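Local coordinates for protein transferrin (Manduca sexta, PDB 6WB6) that binds a single ferric ion together with a carbonate anion and transports iron as a secreted insect transferrin, at residues Met369-Pro380 / His602-Leu611; Val34-Cys42 / Arg614-Phe624. One frame throughout, in Å; residues are numbered along the deposited sequence.

Contact 1: Met369-Pro380 / His602-Leu611; sequences MSVFAFSRDIRP and HTPLSLAQML
In the C-terminal transferrin lobe, the end of helix 360-375 (369-375) crosses 602-611 of helix 597-611 at 81°, the axes of these short segments 10.9 Å apart. A373 turns its CB toward helix 597-611, and the end of L607 reaches over to it; a small residue suits this place, since it lets the branched leucine settle between the helices. L607 CD1 presses on M369 CG at 3.5 Å, a tight fit, while L607 CD2 touches A373 CB, I378 CD1 and, in the ring plane, the edge of F372. M610 runs straight to its sulfur (chi1 -180°, chi2 -179°), then bends at the thioether; SD lies 5.2 Å from the F372 ring centroid, an oblique Met-aromatic contact, and touches R376 CB, the two side chains crossing at about a right angle. Flexible methionine can meet both ring and aliphatic stem; the R376 guanidinium goes on to salt bridges with D57 and D60 of the N-terminal lobe. A Schellman motif with D377 as C-prime residue ends helix 360-375: I378 N returns to A373 O. I378 CD1 thereby comes 3.8 Å from S606 CB, and I378 CG2 packs against T603. R379 NH1 bonds F374 O and I378 O, bracing the turn, while its NH2 bonds I342 O and R344 O. Beyond it, the peptide before P380 is cis, and T603 OG1 donates to P380 O at 2.7 Å, in the carbonyl plane on a lone pair.

Contact 2: Val34-Cys42 / Arg614-Phe624; sequences VPARDRVEC and RPDLFNIYGEF
The guanidinium of R37 is sandwiched: F624 CE2 lies 3.3 Å above one face, toward the rim, E41 CB covers the opposite face, and V40 CG1 sits at the edge in plane. Ring and guanidinium planes are 20° apart, and F624 CE2 meets the rim of the group, 3.4 Å from R37 NH1. F618 turns its ring 64° from the guanidinium and offers CE1 to R37 NH2. The bend at chi3 (87°) in R37 also brings NE to D38 OD2, forming a salt bridge. L617 CD2 lies over a face of the R39 guanidinium, 3.4 Å from R39 NH1; R39 itself pairs with D60. These groups join the two lobes of the transferrin: the N-terminus of helix 39-47 in one meets the loop 614-624 of the other. D38 is the N-cap, a role suited to a short carboxylate: OD1 takes E41 N at 2.9 Å, while OD2 accepts N619 N at 2.9 Å from the face opposite R37 NE. The first-turn amides, which lack helical acceptors, look to the loop: R39 N bonds D616 O at 2.7 Å, and V40 N reaches L617 O weakly. The like charges of R39 NH2 and R614 NH2 stand 4.2 Å apart. Their repulsion is probably eased by D616, whose OD1 is gripped by R614 NE at 3.1 Å, and by a water that accepts from R39 NH1 and R614 NH2.

In the fold
From the N terminus, strand 31-36 leads into helix 39-47, whose start meets loop 614-624, 572 residues on; contact 2 thus closes a loop spanning most of both lobes. Contact 1 is nested inside it, joining the end of helix 360-375 to helix 597-611 across 222 residues within the C-terminal lobe. Loop 614-624 follows helix 597-611 closely, so the second partner of contact 1 runs on almost directly into that of contact 2. Centres of the two lie 15 Å apart, and they touch: M369 CB meets F618 CZ at 3.6 Å, and L611 packs on F618. Contact 1 packs the C-terminal lobe internally, yet its helix 360-375 also touches helix 58-65 of the N-terminal lobe, while contact 2 joins the lobes directly.

Contact 1: Met369-Pro380 / His602-Leu611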
loop_
_atom_site.group_PDB
_atom_site.type_symbol
_atom_site.label_atom_id
_atom_site.label_comp_id
_atom_site.label_asym_id
_atom_site.label_seq_id
_atom_site.Cartn_x
_atom_site.Cartn_y
_atom_site.Cartn_z
ATOM N N MET A 369 -6.713 1.068 -10.788
ATOM C CA MET A 369 -6.306 0.651 -9.454
ATOM C C MET A 369 -7.022 -0.623 -9.020
ATOM O O MET A 369 -6.425 -1.485 -8.370
ATOM C CB MET A 369 -6.577 1.786 -8.478
ATOM C CG MET A 369 -6.146 1.541 -7.073
ATOM S SD MET A 369 -6.022 3.099 -6.200
ATOM C CE MET A 369 -7.625 3.807 -6.550
ATOM N N SER A 370 -8.306 -0.765 -9.352
ATOM C CA SER A 370 -9.031 -1.967 -8.952
ATOM C C SER A 370 -8.450 -3.201 -9.610
ATOM O O SER A 370 -8.299 -4.234 -8.967
ATOM C CB SER A 370 -10.508 -1.872 -9.313
ATOM O OG SER A 370 -11.073 -3.135 -9.189
ATOM N N VAL A 371 -8.191 -3.133 -10.918
ATOM C CA VAL A 371 -7.682 -4.307 -11.612
ATOM C C VAL A 371 -6.298 -4.665 -11.092
ATOM O O VAL A 371 -5.963 -5.842 -10.935
ATOM C CB VAL A 371 -7.676 -4.076 -13.129
ATOM C CG1 VAL A 371 -7.390 -5.356 -13.817
ATOM C CG2 VAL A 371 -9.024 -3.597 -13.604
ATOM N N PHE A 372 -5.491 -3.662 -10.771
ATOM C CA PHE A 372 -4.186 -3.949 -10.204
ATOM C C PHE A 372 -4.328 -4.623 -8.838
ATOM O O PHE A 372 -3.762 -5.701 -8.597
ATOM C CB PHE A 372 -3.375 -2.660 -10.099
ATOM C CG PHE A 372 -2.067 -2.848 -9.412
ATOM C CD1 PHE A 372 -1.018 -3.451 -10.073
ATOM C CD2 PHE A 372 -1.889 -2.434 -8.120
ATOM C CE1 PHE A 372 0.187 -3.655 -9.435
ATOM C CE2 PHE A 372 -0.692 -2.643 -7.478
ATOM C CZ PHE A 372 0.348 -3.245 -8.143
ATOM N N ALA A 373 -5.099 -4.006 -7.936
ATOM C CA ALA A 373 -5.271 -4.566 -6.598
ATOM C C ALA A 373 -5.729 -6.009 -6.667
ATOM O O ALA A 373 -5.218 -6.869 -5.942
ATOM C CB ALA A 373 -6.271 -3.753 -5.797
ATOM N N PHE A 374 -6.707 -6.294 -7.530
ATOM C CA PHE A 374 -7.209 -7.655 -7.626
ATOM C C PHE A 374 -6.118 -8.606 -8.090
ATOM O O PHE A 374 -5.934 -9.678 -7.518
ATOM C CB PHE A 374 -8.384 -7.728 -8.580
ATOM C CG PHE A 374 -8.954 -9.085 -8.692
ATOM C CD1 PHE A 374 -9.854 -9.537 -7.756
ATOM C CD2 PHE A 374 -8.605 -9.909 -9.738
ATOM C CE1 PHE A 374 -10.398 -10.779 -7.839
ATOM C CE2 PHE A 374 -9.151 -11.169 -9.836
ATOM C CZ PHE A 374 -10.054 -11.601 -8.881
ATOM N N SER A 375 -5.398 -8.238 -9.151
ATOM C CA SER A 375 -4.331 -9.093 -9.645
ATOM C C SER A 375 -3.245 -9.308 -8.599
ATOM O O SER A 375 -2.452 -10.240 -8.737
ATOM C CB SER A 375 -3.710 -8.496 -10.913
ATOM O OG SER A 375 -3.110 -7.252 -10.630
ATOM N N ARG A 376 -3.171 -8.450 -7.583
ATOM C CA ARG A 376 -2.145 -8.528 -6.553
ATOM C C ARG A 376 -2.679 -9.103 -5.242
ATOM O O ARG A 376 -2.109 -8.842 -4.179
ATOM C CB ARG A 376 -1.553 -7.150 -6.316
ATOM C CG ARG A 376 -0.726 -6.621 -7.495
ATOM C CD ARG A 376 0.665 -7.242 -7.537
ATOM N NE ARG A 376 1.295 -7.041 -8.844
ATOM C CZ ARG A 376 2.579 -7.271 -9.105
ATOM N NH1 ARG A 376 3.390 -7.698 -8.149
ATOM N NH2 ARG A 376 3.055 -7.050 -10.326
ATOM N N ASP A 377 -3.789 -9.836 -5.308
ATOM C CA ASP A 377 -4.328 -10.616 -4.199
ATOM C C ASP A 377 -4.819 -9.752 -3.043
ATOM O O ASP A 377 -4.869 -10.216 -1.896
ATOM C CB ASP A 377 -3.318 -11.643 -3.675
ATOM C CG ASP A 377 -4.019 -12.783 -2.922
ATOM O OD1 ASP A 377 -4.911 -13.404 -3.529
ATOM O OD2 ASP A 377 -3.742 -13.004 -1.732
ATOM N N ILE A 378 -5.206 -8.509 -3.320
ATOM C CA ILE A 378 -5.781 -7.632 -2.301
ATOM C C ILE A 378 -7.288 -7.776 -2.388
ATOM O O ILE A 378 -7.847 -7.763 -3.487
ATOM C CB ILE A 378 -5.346 -6.180 -2.505
ATOM C CG1 ILE A 378 -3.830 -6.080 -2.393
ATOM C CG2 ILE A 378 -6.036 -5.237 -1.513
ATOM C CD1 ILE A 378 -3.338 -4.648 -2.591
ATOM N N ARG A 379 -7.929 -7.991 -1.229
ATOM C CA ARG A 379 -9.352 -8.321 -1.122
ATOM C C ARG A 379 -9.857 -7.601 0.122
ATOM O O ARG A 379 -9.212 -7.679 1.187
ATOM C CB ARG A 379 -9.611 -9.820 -1.002
ATOM C CG ARG A 379 -9.092 -10.645 -2.156
ATOM C CD ARG A 379 -9.924 -10.462 -3.403
ATOM N NE ARG A 379 -9.539 -11.419 -4.430
ATOM C CZ ARG A 379 -8.483 -11.293 -5.237
ATOM N NH1 ARG A 379 -7.689 -10.229 -5.151
ATOM N NH2 ARG A 379 -8.233 -12.239 -6.142
ATOM N N PRO A 380 -11.005 -6.926 0.052
ATOM C CA PRO A 380 -12.067 -6.839 -0.959
ATOM C C PRO A 380 -11.710 -6.237 -2.322
ATOM O O PRO A 380 -10.840 -5.368 -2.472
ATOM C CB PRO A 380 -13.114 -5.947 -0.275
ATOM C CG PRO A 380 -12.361 -5.171 0.736
ATOM C CD PRO A 380 -11.317 -6.108 1.239
ATOM N N HIS A 602 -9.022 -1.891 4.473
ATOM C CA HIS A 602 -8.019 -2.898 4.168
ATOM C C HIS A 602 -7.431 -2.688 2.775
ATOM O O HIS A 602 -6.213 -2.540 2.610
ATOM C CB HIS A 602 -8.604 -4.307 4.297
ATOM C CG HIS A 602 -7.597 -5.371 4.042
ATOM N ND1 HIS A 602 -7.367 -5.893 2.786
ATOM C CD2 HIS A 602 -6.713 -5.972 4.873
ATOM C CE1 HIS A 602 -6.399 -6.790 2.863
ATOM N NE2 HIS A 602 -5.988 -6.855 4.116
ATOM N N THR A 603 -8.275 -2.694 1.753
ATOM C CA THR A 603 -7.742 -2.664 0.392
ATOM C C THR A 603 -6.962 -1.394 0.092
ATOM O O THR A 603 -5.844 -1.498 -0.446
ATOM C CB THR A 603 -8.861 -2.898 -0.623
ATOM O OG1 THR A 603 -9.208 -4.288 -0.620
ATOM C CG2 THR A 603 -8.445 -2.485 -2.050
ATOM N N PRO A 604 -7.453 -0.197 0.397
ATOM C CA PRO A 604 -6.610 0.987 0.163
ATOM C C PRO A 604 -5.323 0.989 0.953
ATOM O O PRO A 604 -4.297 1.435 0.418
ATOM C CB PRO A 604 -7.517 2.160 0.559
ATOM C CG PRO A 604 -8.761 1.562 1.109
ATOM C CD PRO A 604 -8.867 0.173 0.600
ATOM N N LEU A 605 -5.317 0.513 2.207
ATOM C CA LEU A 605 -4.055 0.543 2.952
ATOM C C LEU A 605 -3.120 -0.565 2.494
ATOM O O LEU A 605 -1.892 -0.445 2.644
ATOM C CB LEU A 605 -4.273 0.416 4.466
ATOM C CG LEU A 605 -5.199 1.324 5.279
ATOM C CD1 LEU A 605 -4.822 1.188 6.760
ATOM C CD2 LEU A 605 -5.158 2.781 4.873
ATOM N N SER A 606 -3.670 -1.654 1.960
ATOM C CA SER A 606 -2.804 -2.670 1.366
ATOM C C SER A 606 -2.193 -2.148 0.076
ATOM O O SER A 606 -1.040 -2.438 -0.227
ATOM C CB SER A 606 -3.570 -3.953 1.090
ATOM O OG SER A 606 -4.096 -4.532 2.286
ATOM N N LEU A 607 -2.969 -1.394 -0.707
ATOM C CA LEU A 607 -2.412 -0.720 -1.874
ATOM C C LEU A 607 -1.297 0.225 -1.485
ATOM O O LEU A 607 -0.197 0.159 -2.038
ATOM C CB LEU A 607 -3.505 0.050 -2.615
ATOM C CG LEU A 607 -4.353 -0.843 -3.511
ATOM C CD1 LEU A 607 -5.571 -0.069 -4.073
ATOM C CD2 LEU A 607 -3.459 -1.387 -4.620
ATOM N N ALA A 608 -1.577 1.133 -0.554
ATOM C CA ALA A 608 -0.605 2.153 -0.195
ATOM C C ALA A 608 0.693 1.519 0.261
ATOM O O ALA A 608 1.783 2.016 -0.036
ATOM C CB ALA A 608 -1.171 3.046 0.906
ATOM N N GLN A 609 0.601 0.405 0.975
ATOM C CA GLN A 609 1.827 -0.159 1.520
ATOM C C GLN A 609 2.551 -1.017 0.480
ATOM O O GLN A 609 3.775 -0.954 0.367
ATOM C CB GLN A 609 1.505 -0.907 2.799
ATOM C CG GLN A 609 1.308 -2.377 2.692
ATOM C CD GLN A 609 1.122 -2.999 4.072
ATOM O OE1 GLN A 609 1.241 -2.309 5.098
ATOM N NE2 GLN A 609 0.812 -4.295 4.107
ATOM N N MET A 610 1.806 -1.742 -0.349
ATOM C CA MET A 610 2.412 -2.461 -1.461
ATOM C C MET A 610 3.094 -1.523 -2.458
ATOM O O MET A 610 4.103 -1.888 -3.069
ATOM C CB MET A 610 1.336 -3.283 -2.168
ATOM C CG MET A 610 1.861 -4.076 -3.344
ATOM S SD MET A 610 0.555 -5.019 -4.158
ATOM C CE MET A 610 -0.486 -3.650 -4.560
ATOM N N LEU A 611 2.544 -0.332 -2.673
ATOM C CA LEU A 611 3.036 0.555 -3.721
ATOM C C LEU A 611 3.966 1.638 -3.212
ATOM O O LEU A 611 4.444 2.457 -4.007
ATOM C CB LEU A 611 1.862 1.202 -4.443
ATOM C CG LEU A 611 1.044 0.211 -5.253
ATOM C CD1 LEU A 611 -0.218 0.954 -5.726
ATOM C CD2 LEU A 611 1.856 -0.329 -6.437
#

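Contact 2: Val34-Cys42 / Arg614-Phe624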
loop_
_atom_site.group_PDB
_atom_site.type_symbol
_atom_site.label_atom_id
_atom_site.label_comp_id
_atom_site.label_asym_id
_atom_site.label_seq_id
_atom_site.Cartn_x
_atom_site.Cartn_y
_atom_site.Cartn_z
ATOM N N VAL A 34 9.494 4.087 -24.466
ATOM C CA VAL A 34 8.188 4.741 -24.442
ATOM C C VAL A 34 7.791 4.914 -22.981
ATOM O O VAL A 34 7.597 3.910 -22.283
ATOM C CB VAL A 34 7.127 3.928 -25.197
ATOM C CG1 VAL A 34 5.782 4.702 -25.271
ATOM C CG2 VAL A 34 7.624 3.545 -26.561
ATOM N N PRO A 35 7.666 6.139 -22.468
ATOM C CA PRO A 35 7.265 6.292 -21.067
ATOM C C PRO A 35 5.804 5.958 -20.873
ATOM O O PRO A 35 4.969 6.179 -21.752
ATOM C CB PRO A 35 7.533 7.771 -20.775
ATOM C CG PRO A 35 7.372 8.439 -22.124
ATOM C CD PRO A 35 7.917 7.444 -23.110
ATOM N N ALA A 36 5.496 5.416 -19.696
ATOM C CA ALA A 36 4.120 5.300 -19.263
ATOM C C ALA A 36 4.021 5.760 -17.820
ATOM O O ALA A 36 5.025 6.027 -17.152
ATOM C CB ALA A 36 3.567 3.877 -19.415
ATOM N N ARG A 37 2.775 5.920 -17.375
ATOM C CA ARG A 37 2.519 6.292 -15.982
ATOM C C ARG A 37 3.030 5.216 -15.035
ATOM O O ARG A 37 3.524 5.510 -13.937
ATOM C CB ARG A 37 1.010 6.511 -15.783
ATOM C CG ARG A 37 0.552 6.538 -14.311
ATOM C CD ARG A 37 -0.971 6.433 -14.176
ATOM N NE ARG A 37 -1.377 5.039 -14.142
ATOM C CZ ARG A 37 -2.113 4.431 -15.062
ATOM N NH1 ARG A 37 -2.590 5.101 -16.103
ATOM N NH2 ARG A 37 -2.408 3.151 -14.914
ATOM N N ASP A 38 2.898 3.965 -15.445
ATOM C CA ASP A 38 3.316 2.821 -14.651
ATOM C C ASP A 38 3.132 1.590 -15.516
ATOM O O ASP A 38 2.604 1.676 -16.637
ATOM C CB ASP A 38 2.496 2.730 -13.370
ATOM C CG ASP A 38 0.971 2.857 -13.628
ATOM O OD1 ASP A 38 0.424 2.193 -14.546
ATOM O OD2 ASP A 38 0.329 3.625 -12.896
ATOM N N ARG A 39 3.513 0.432 -14.969
ATOM C CA ARG A 39 3.388 -0.800 -15.728
ATOM C C ARG A 39 1.942 -1.058 -16.158
ATOM O O ARG A 39 1.701 -1.567 -17.260
ATOM C CB ARG A 39 3.920 -1.960 -14.904
ATOM C CG ARG A 39 4.211 -3.170 -15.731
ATOM C CD ARG A 39 4.853 -4.278 -14.932
ATOM N NE ARG A 39 6.296 -4.085 -14.788
ATOM C CZ ARG A 39 7.069 -4.825 -14.001
ATOM N NH1 ARG A 39 6.550 -5.811 -13.255
ATOM N NH2 ARG A 39 8.356 -4.570 -13.938
ATOM N N VAL A 40 0.966 -0.774 -15.295
ATOM C CA VAL A 40 -0.425 -1.017 -15.690
ATOM C C VAL A 40 -0.742 -0.266 -16.981
ATOM O O VAL A 40 -1.227 -0.851 -17.958
ATOM C CB VAL A 40 -1.399 -0.651 -14.554
ATOM C CG1 VAL A 40 -2.858 -0.767 -15.028
ATOM C CG2 VAL A 40 -1.205 -1.584 -13.412
ATOM N N GLU A 41 -0.435 1.030 -17.019
ATOM C CA GLU A 41 -0.600 1.765 -18.272
ATOM C C GLU A 41 0.208 1.147 -19.413
ATOM O O GLU A 41 -0.258 1.120 -20.559
ATOM C CB GLU A 41 -0.198 3.229 -18.113
ATOM C CG GLU A 41 -0.445 3.993 -19.419
ATOM C CD GLU A 41 -0.445 5.499 -19.274
ATOM O OE1 GLU A 41 -1.503 6.098 -19.576
ATOM O OE2 GLU A 41 0.597 6.065 -18.866
ATOM N N CYS A 42 1.433 0.669 -19.125
ATOM C CA CYS A 42 2.282 0.113 -20.182
ATOM C C CYS A 42 1.558 -0.977 -20.946
ATOM O O CYS A 42 1.656 -1.052 -22.176
ATOM C CB CYS A 42 3.593 -0.454 -19.605
ATOM S SG CYS A 42 4.874 0.762 -19.358
ATOM N N ARG A 614 6.962 0.645 -4.843
ATOM C CA ARG A 614 6.800 0.201 -6.228
ATOM C C ARG A 614 5.811 1.087 -6.971
ATOM O O ARG A 614 4.848 0.597 -7.558
ATOM C CB ARG A 614 6.353 -1.256 -6.289
ATOM C CG ARG A 614 7.360 -2.276 -5.790
ATOM C CD ARG A 614 8.702 -2.257 -6.544
ATOM N NE ARG A 614 8.611 -2.527 -7.987
ATOM C CZ ARG A 614 8.327 -3.715 -8.514
ATOM N NH1 ARG A 614 8.074 -4.743 -7.734
ATOM N NH2 ARG A 614 8.292 -3.880 -9.821
ATOM N N PRO A 615 6.035 2.406 -6.985
ATOM C CA PRO A 615 5.192 3.279 -7.808
ATOM C C PRO A 615 5.297 2.979 -9.281
ATOM O O PRO A 615 4.435 3.428 -10.045
ATOM C CB PRO A 615 5.717 4.687 -7.491
ATOM C CG PRO A 615 7.097 4.486 -7.044
ATOM C CD PRO A 615 7.111 3.158 -6.324
ATOM N N ASP A 616 6.320 2.219 -9.705
ATOM C CA ASP A 616 6.456 1.873 -11.115
ATOM C C ASP A 616 5.402 0.869 -11.546
ATOM O O ASP A 616 5.056 0.812 -12.728
ATOM C CB ASP A 616 7.841 1.299 -11.382
ATOM C CG ASP A 616 8.174 0.140 -10.476
ATOM O OD1 ASP A 616 7.746 0.169 -9.308
ATOM O OD2 ASP A 616 8.866 -0.794 -10.916
ATOM N N LEU A 617 4.900 0.059 -10.610
ATOM C CA LEU A 617 3.848 -0.898 -10.936
ATOM C C LEU A 617 2.509 -0.199 -11.112
ATOM O O LEU A 617 1.775 -0.462 -12.068
ATOM C CB LEU A 617 3.729 -1.947 -9.834
ATOM C CG LEU A 617 4.792 -3.044 -9.735
ATOM C CD1 LEU A 617 4.498 -3.819 -8.503
ATOM C CD2 LEU A 617 4.811 -3.945 -10.988
ATOM N N PHE A 618 2.150 0.630 -10.151
ATOM C CA PHE A 618 0.966 1.458 -10.237
ATOM C C PHE A 618 1.291 2.721 -9.467
ATOM O O PHE A 618 1.722 2.656 -8.313
ATOM C CB PHE A 618 -0.274 0.783 -9.679
ATOM C CG PHE A 618 -1.511 1.615 -9.844
ATOM C CD1 PHE A 618 -2.156 1.672 -11.067
ATOM C CD2 PHE A 618 -1.995 2.374 -8.800
ATOM C CE1 PHE A 618 -3.276 2.439 -11.246
ATOM C CE2 PHE A 618 -3.130 3.162 -8.970
ATOM C CZ PHE A 618 -3.770 3.194 -10.189
ATOM N N ASN A 619 1.128 3.865 -10.125
ATOM C CA ASN A 619 1.555 5.128 -9.558
ATOM C C ASN A 619 0.355 5.692 -8.813
ATOM O O ASN A 619 -0.398 6.537 -9.310
ATOM C CB ASN A 619 2.062 6.046 -10.656
ATOM C CG ASN A 619 2.804 7.237 -10.114
ATOM O OD1 ASN A 619 2.955 7.391 -8.901
ATOM N ND2 ASN A 619 3.282 8.088 -11.011
ATOM N N ILE A 620 0.155 5.166 -7.605
ATOM C CA ILE A 620 -1.046 5.480 -6.846
ATOM C C ILE A 620 -1.120 6.973 -6.537
ATOM O O ILE A 620 -2.199 7.558 -6.549
ATOM C CB ILE A 620 -1.119 4.614 -5.572
ATOM C CG1 ILE A 620 -2.429 4.884 -4.828
ATOM C CG2 ILE A 620 0.068 4.830 -4.657
ATOM C CD1 ILE A 620 -2.790 3.817 -3.787
ATOM N N TYR A 621 0.017 7.617 -6.267
ATOM C CA TYR A 621 0.029 9.036 -5.934
ATOM C C TYR A 621 0.504 9.928 -7.073
ATOM O O TYR A 621 0.677 11.121 -6.862
ATOM C CB TYR A 621 0.910 9.294 -4.706
ATOM C CG TYR A 621 0.632 8.385 -3.536
ATOM C CD1 TYR A 621 -0.656 8.178 -3.082
ATOM C CD2 TYR A 621 1.663 7.718 -2.902
ATOM C CE1 TYR A 621 -0.915 7.351 -2.028
ATOM C CE2 TYR A 621 1.414 6.886 -1.836
ATOM C CZ TYR A 621 0.119 6.704 -1.406
ATOM O OH TYR A 621 -0.161 5.875 -0.354
ATOM N N GLY A 622 0.708 9.399 -8.274
ATOM C CA GLY A 622 1.282 10.182 -9.351
ATOM C C GLY A 622 0.235 10.883 -10.218
ATOM O O GLY A 622 -0.969 10.725 -10.042
ATOM N N GLU A 623 0.734 11.671 -11.169
ATOM C CA GLU A 623 -0.111 12.267 -12.199
ATOM C C GLU A 623 -0.877 11.192 -12.951
ATOM O O GLU A 623 -0.358 10.112 -13.218
ATOM C CB GLU A 623 0.739 13.060 -13.201
ATOM C CG GLU A 623 0.736 14.568 -13.022
ATOM C CD GLU A 623 1.297 15.297 -14.251
ATOM O OE1 GLU A 623 1.431 14.661 -15.323
ATOM O OE2 GLU A 623 1.600 16.505 -14.140
ATOM N N PHE A 624 -2.124 11.483 -13.306
ATOM C CA PHE A 624 -2.934 10.523 -14.047
ATOM C C PHE A 624 -3.563 11.260 -15.224
ATOM O O PHE A 624 -4.363 12.181 -15.028
ATOM C CB PHE A 624 -3.980 9.882 -13.137
ATOM C CG PHE A 624 -4.658 8.706 -13.748
ATOM C CD1 PHE A 624 -5.667 8.883 -14.680
ATOM C CD2 PHE A 624 -4.284 7.427 -13.403
ATOM C CE1 PHE A 624 -6.279 7.816 -15.249
ATOM C CE2 PHE A 624 -4.892 6.352 -13.956
ATOM C CZ PHE A 624 -5.893 6.534 -14.889
HETATM O O HOH W 1 8.066 -6.483 -10.553
#